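Local coordinates for protein putative oxygenase (Streptomyces coelicolor, PDB 2OG5) that catalyses the iron(II)- and 2-oxoglutarate-dependent 3-hydroxylation of L-asparagine, giving the (2S,3S)-3-hydroxyasparagine that is built into the calcium-dependent lipopeptide antibiotic, at residues 294-297 / 298-302; 303-306 / 307-310. One frame throughout, in Å; residues are numbered along the deposited sequence. Where two conformers were deposited one is given.

Contacts 1 and 2 follow one another along the chain and share strand 301-305. Contact 1 is the turn that leads into this strand. Contact 2 is the bend that leads out of it, into strand 309-313 of the other sheet. Contact 1 is partly buried: L297 and P298 are exposed, while L296, E300 and A302 lie inside. Contact 2 is buried and closer to the metal site. In both, a carboxylate accepts a backbone N-H of its own bend. E300 takes that of L297 and has R103 as its salt-bridge partner. D305 takes that of R307 and also pairs with the same residue's side chain.

Contact 1. Residues 294-297 / 298-302; sequences HRLL and PGELA
E300 lays its side chain back over the backbone of L296 and L297, alongside the L297 side chain and pointing the same way. Its CG stands beside the backbone N and anti to the carbonyl carbon (chi1 -65°). The chain is extended from there, which carries the carboxylate past the L297 carbonyl to the N-H of L297. L297 N donates to E300 OE1 at 3.0 Å, with an N-H...O angle of 154°. The donor stands well above the carboxylate plane, 66° out of it. E300 CD also rests 3.8 Å from L297 CB. The other oxygen, OE2, makes a salt bridge with R103, so both oxygens of this buried carboxylate have a partner. The charge of R103 probably helps keep E300 ionised.

The backbone closes the turn in the reverse direction: E300 N donates to L297 O at 3.0 Å. L296 leans inward, and its CD2 meets A302 CB at 4.1 Å. L296 CD2 also lies 3.8 Å from E300 OE1, so this methyl sits between the acid and the alanine. L296 also packs on C196 of strand 191-196, and its side chain is about 5 Å from that of R325, which binds 2-oxoglutarate. L297 to E300 form a type II beta turn, with P298 and G299 at its two central positions. It leads into strand 301-305 of the jelly-roll core.

Contact 2. Residues 303-306 / 307-310; sequences IVDN and RVTV
R307 folds its side chain back onto D305, two residues earlier. The arginine chain is bent at chi2 (84°) and at chi3, and this brings NE round to the carboxylate. R307 NE forms a salt bridge with D305 OD1 at 2.8 Å, on the syn side of that oxygen. OD1 lies almost in the guanidinium plane. R307 N donates to the same D305 OD1 at 3.0 Å, from the anti side and the opposite face of the carboxylate. Two donors of one residue thus grip one oxygen, and S94 binds OD2.

V308 N donates to D305 O at 3.2 Å, from above the carbonyl plane. V308 CG2 rests 3.7 Å from D305 CG. T309 N makes a weak bond to the same D305 O, at 2.9 Å and a bent 127°. T309 CG2 touches V304 CG1 at 3.6 Å, and the two side chains cross at about a right angle. A water donates to T309 O at 2.7 Å and to N306 OD1, tying strand 309-313 to the bend. N306 ND2 donates to P189 O, and N306 OD1 also accepts from the backbone N of E181, a ligand of the iron. The D305 carboxylate and R307 N form an Asx turn at the end of strand 301-305. The bend joins the two sheets of the jelly-roll, and strand 309-313 then brings in H311, another iron ligand.

Contact 1. Residues 294-297 / 298-302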
loop_
_atom_site.group_PDB
_atom_site.type_symbol
_atom_site.label_atom_id
_atom_site.label_comp_id
_atom_site.label_asym_id
_atom_site.label_seq_id
_atom_site.Cartn_x
_atom_site.Cartn_y
_atom_site.Cartn_z
ATOM N N HIS A 294 -2.795 -8.469 -10.610
ATOM C CA HIS A 294 -3.496 -7.312 -11.181
ATOM C C HIS A 294 -2.525 -6.468 -12.046
ATOM O O HIS A 294 -1.540 -5.966 -11.502
ATOM C CB HIS A 294 -4.012 -6.363 -10.057
ATOM C CG HIS A 294 -4.422 -7.031 -8.767
ATOM N ND1 HIS A 294 -5.739 -7.115 -8.364
ATOM C CD2 HIS A 294 -3.691 -7.561 -7.756
ATOM C CE1 HIS A 294 -5.801 -7.709 -7.185
ATOM N NE2 HIS A 294 -4.571 -7.985 -6.790
ATOM N N ARG A 295 -2.773 -6.271 -13.351
ATOM C CA ARG A 295 -2.069 -5.222 -14.067
ATOM C C ARG A 295 -2.917 -3.962 -13.947
ATOM O O ARG A 295 -3.991 -3.869 -14.542
ATOM C CB ARG A 295 -1.867 -5.567 -15.536
ATOM C CG ARG A 295 -1.155 -4.478 -16.289
ATOM C CD ARG A 295 -0.898 -4.883 -17.713
ATOM N NE ARG A 295 -0.395 -3.762 -18.492
ATOM C CZ ARG A 295 -1.135 -3.027 -19.321
ATOM N NH1 ARG A 295 -2.425 -3.271 -19.506
ATOM N NH2 ARG A 295 -0.569 -2.037 -19.983
ATOM N N LEU A 296 -2.447 -3.002 -13.169
ATOM C CA LEU A 296 -3.229 -1.801 -12.920
ATOM C C LEU A 296 -3.262 -0.899 -14.152
ATOM O O LEU A 296 -2.287 -0.828 -14.906
ATOM C CB LEU A 296 -2.651 -1.049 -11.716
ATOM C CG LEU A 296 -2.784 -1.782 -10.374
ATOM C CD1 LEU A 296 -1.875 -1.136 -9.314
ATOM C CD2 LEU A 296 -4.238 -1.808 -9.931
ATOM N N LEU A 297 -4.390 -0.222 -14.342
ATOM C CA LEU A 297 -4.604 0.708 -15.444
ATOM C C LEU A 297 -4.875 2.104 -14.888
ATOM O O LEU A 297 -5.299 2.253 -13.743
ATOM C CB LEU A 297 -5.816 0.273 -16.277
ATOM C CG LEU A 297 -5.737 -1.120 -16.905
ATOM C CD1 LEU A 297 -7.067 -1.471 -17.559
ATOM C CD2 LEU A 297 -4.588 -1.182 -17.898
ATOM N N PRO A 298 -4.643 3.141 -15.696
ATOM C CA PRO A 298 -4.883 4.491 -15.221
ATOM C C PRO A 298 -6.274 4.678 -14.606
ATOM O O PRO A 298 -7.278 4.211 -15.158
ATOM C CB PRO A 298 -4.698 5.330 -16.492
ATOM C CG PRO A 298 -3.706 4.546 -17.273
ATOM C CD PRO A 298 -4.119 3.138 -17.075
ATOM N N GLY A 299 -6.318 5.323 -13.442
ATOM C CA GLY A 299 -7.575 5.551 -12.738
ATOM C C GLY A 299 -7.997 4.415 -11.830
ATOM O O GLY A 299 -9.064 4.488 -11.222
ATOM N N GLU A 300 -7.179 3.368 -11.743
ATOM C CA GLU A 300 -7.453 2.263 -10.835
ATOM C C GLU A 300 -6.712 2.484 -9.529
ATOM O O GLU A 300 -5.547 2.878 -9.531
ATOM C CB GLU A 300 -7.063 0.922 -11.448
ATOM C CG GLU A 300 -7.913 0.606 -12.655
ATOM C CD GLU A 300 -7.714 -0.784 -13.191
ATOM O OE1 GLU A 300 -6.678 -1.406 -12.856
ATOM O OE2 GLU A 300 -8.608 -1.242 -13.941
ATOM N N LEU A 301 -7.412 2.226 -8.429
ATOM C CA LEU A 301 -6.883 2.360 -7.072
ATOM C C LEU A 301 -7.007 1.019 -6.369
ATOM O O LEU A 301 -8.123 0.564 -6.126
ATOM C CB LEU A 301 -7.687 3.405 -6.304
ATOM C CG LEU A 301 -7.355 3.615 -4.828
ATOM C CD1 LEU A 301 -5.934 4.137 -4.678
ATOM C CD2 LEU A 301 -8.356 4.574 -4.167
ATOM N N ALA A 302 -5.866 0.400 -6.054
ATOM C CA ALA A 302 -5.829 -0.854 -5.317
ATOM C C ALA A 302 -5.603 -0.507 -3.864
ATOM O O ALA A 302 -4.723 0.297 -3.558
ATOM C CB ALA A 302 -4.706 -1.747 -5.813
#

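Contact 2. Residues 303-306 / 307-310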
loop_
_atom_site.group_PDB
_atom_site.type_symbol
_atom_site.label_atom_id
_atom_site.label_comp_id
_atom_site.label_asym_id
_atom_site.label_seq_id
_atom_site.Cartn_x
_atom_site.Cartn_y
_atom_site.Cartn_z
ATOM N N ILE A 303 -6.392 -1.098 -2.973
ATOM C CA ILE A 303 -6.225 -0.891 -1.536
ATOM C C ILE A 303 -6.028 -2.254 -0.895
ATOM O O ILE A 303 -6.894 -3.128 -0.997
ATOM C CB ILE A 303 -7.433 -0.186 -0.913
ATOM C CG1 ILE A 303 -7.731 1.129 -1.642
ATOM C CG2 ILE A 303 -7.201 0.066 0.597
ATOM C CD1 ILE A 303 -9.013 1.815 -1.154
ATOM N N VAL A 304 -4.865 -2.440 -0.276
ATOM C CA VAL A 304 -4.472 -3.707 0.325
ATOM C C VAL A 304 -4.563 -3.583 1.850
ATOM O O VAL A 304 -4.072 -2.623 2.427
ATOM C CB VAL A 304 -3.031 -4.064 -0.078
ATOM C CG1 VAL A 304 -2.604 -5.382 0.528
ATOM C CG2 VAL A 304 -2.888 -4.099 -1.624
ATOM N N ASP A 305 -5.251 -4.523 2.484
ATOM C CA ASP A 305 -5.321 -4.600 3.933
ATOM C C ASP A 305 -4.048 -5.256 4.428
ATOM O O ASP A 305 -3.875 -6.470 4.350
ATOM C CB ASP A 305 -6.556 -5.392 4.354
ATOM C CG ASP A 305 -6.754 -5.411 5.856
ATOM O OD1 ASP A 305 -5.761 -5.156 6.578
ATOM O OD2 ASP A 305 -7.889 -5.701 6.318
ATOM N N ASN A 306 -3.141 -4.430 4.927
ATOM C CA ASN A 306 -1.804 -4.855 5.306
ATOM C C ASN A 306 -1.762 -5.663 6.591
ATOM O O ASN A 306 -0.687 -6.170 6.956
ATOM C CB ASN A 306 -0.901 -3.616 5.441
ATOM C CG ASN A 306 0.587 -3.953 5.462
ATOM O OD1 ASN A 306 1.074 -4.745 4.636
ATOM N ND2 ASN A 306 1.327 -3.325 6.378
ATOM N N ARG A 307 -2.898 -5.785 7.282
ATOM C CA ARG A 307 -2.982 -6.660 8.465
ATOM C C ARG A 307 -3.082 -8.135 8.066
ATOM O O ARG A 307 -2.635 -9.008 8.822
ATOM C CB ARG A 307 -4.211 -6.336 9.329
ATOM C CG ARG A 307 -4.100 -5.175 10.310
ATOM C CD ARG A 307 -4.378 -3.832 9.692
ATOM N NE ARG A 307 -5.681 -3.733 9.039
ATOM C CZ ARG A 307 -6.789 -3.218 9.568
ATOM N NH1 ARG A 307 -6.801 -2.688 10.777
ATOM N NH2 ARG A 307 -7.905 -3.209 8.860
ATOM N N VAL A 308 -3.668 -8.412 6.898
ATOM C CA VAL A 308 -3.991 -9.783 6.495
ATOM C C VAL A 308 -3.455 -10.177 5.118
ATOM O O VAL A 308 -3.521 -11.349 4.749
ATOM C CB VAL A 308 -5.511 -10.051 6.524
ATOM C CG1 VAL A 308 -6.030 -10.039 7.954
ATOM C CG2 VAL A 308 -6.267 -9.066 5.645
ATOM N N THR A 309 -2.908 -9.223 4.371
ATOM C CA THR A 309 -2.523 -9.458 2.988
ATOM C C THR A 309 -1.114 -8.969 2.731
ATOM O O THR A 309 -0.789 -7.827 3.070
ATOM C CB THR A 309 -3.530 -8.763 2.050
ATOM O OG1 THR A 309 -4.813 -9.345 2.274
ATOM C CG2 THR A 309 -3.175 -8.923 0.566
ATOM N N VAL A 310 -0.293 -9.845 2.154
ATOM C CA VAL A 310 1.030 -9.502 1.654
ATOM C C VAL A 310 0.945 -9.125 0.184
ATOM O O VAL A 310 -0.004 -9.495 -0.508
ATOM C CB VAL A 310 2.026 -10.664 1.826
ATOM C CG1 VAL A 310 2.224 -10.996 3.309
ATOM C CG2 VAL A 310 1.569 -11.932 1.064
HETATM O O HOH W 1 0.564 -5.700 2.057
#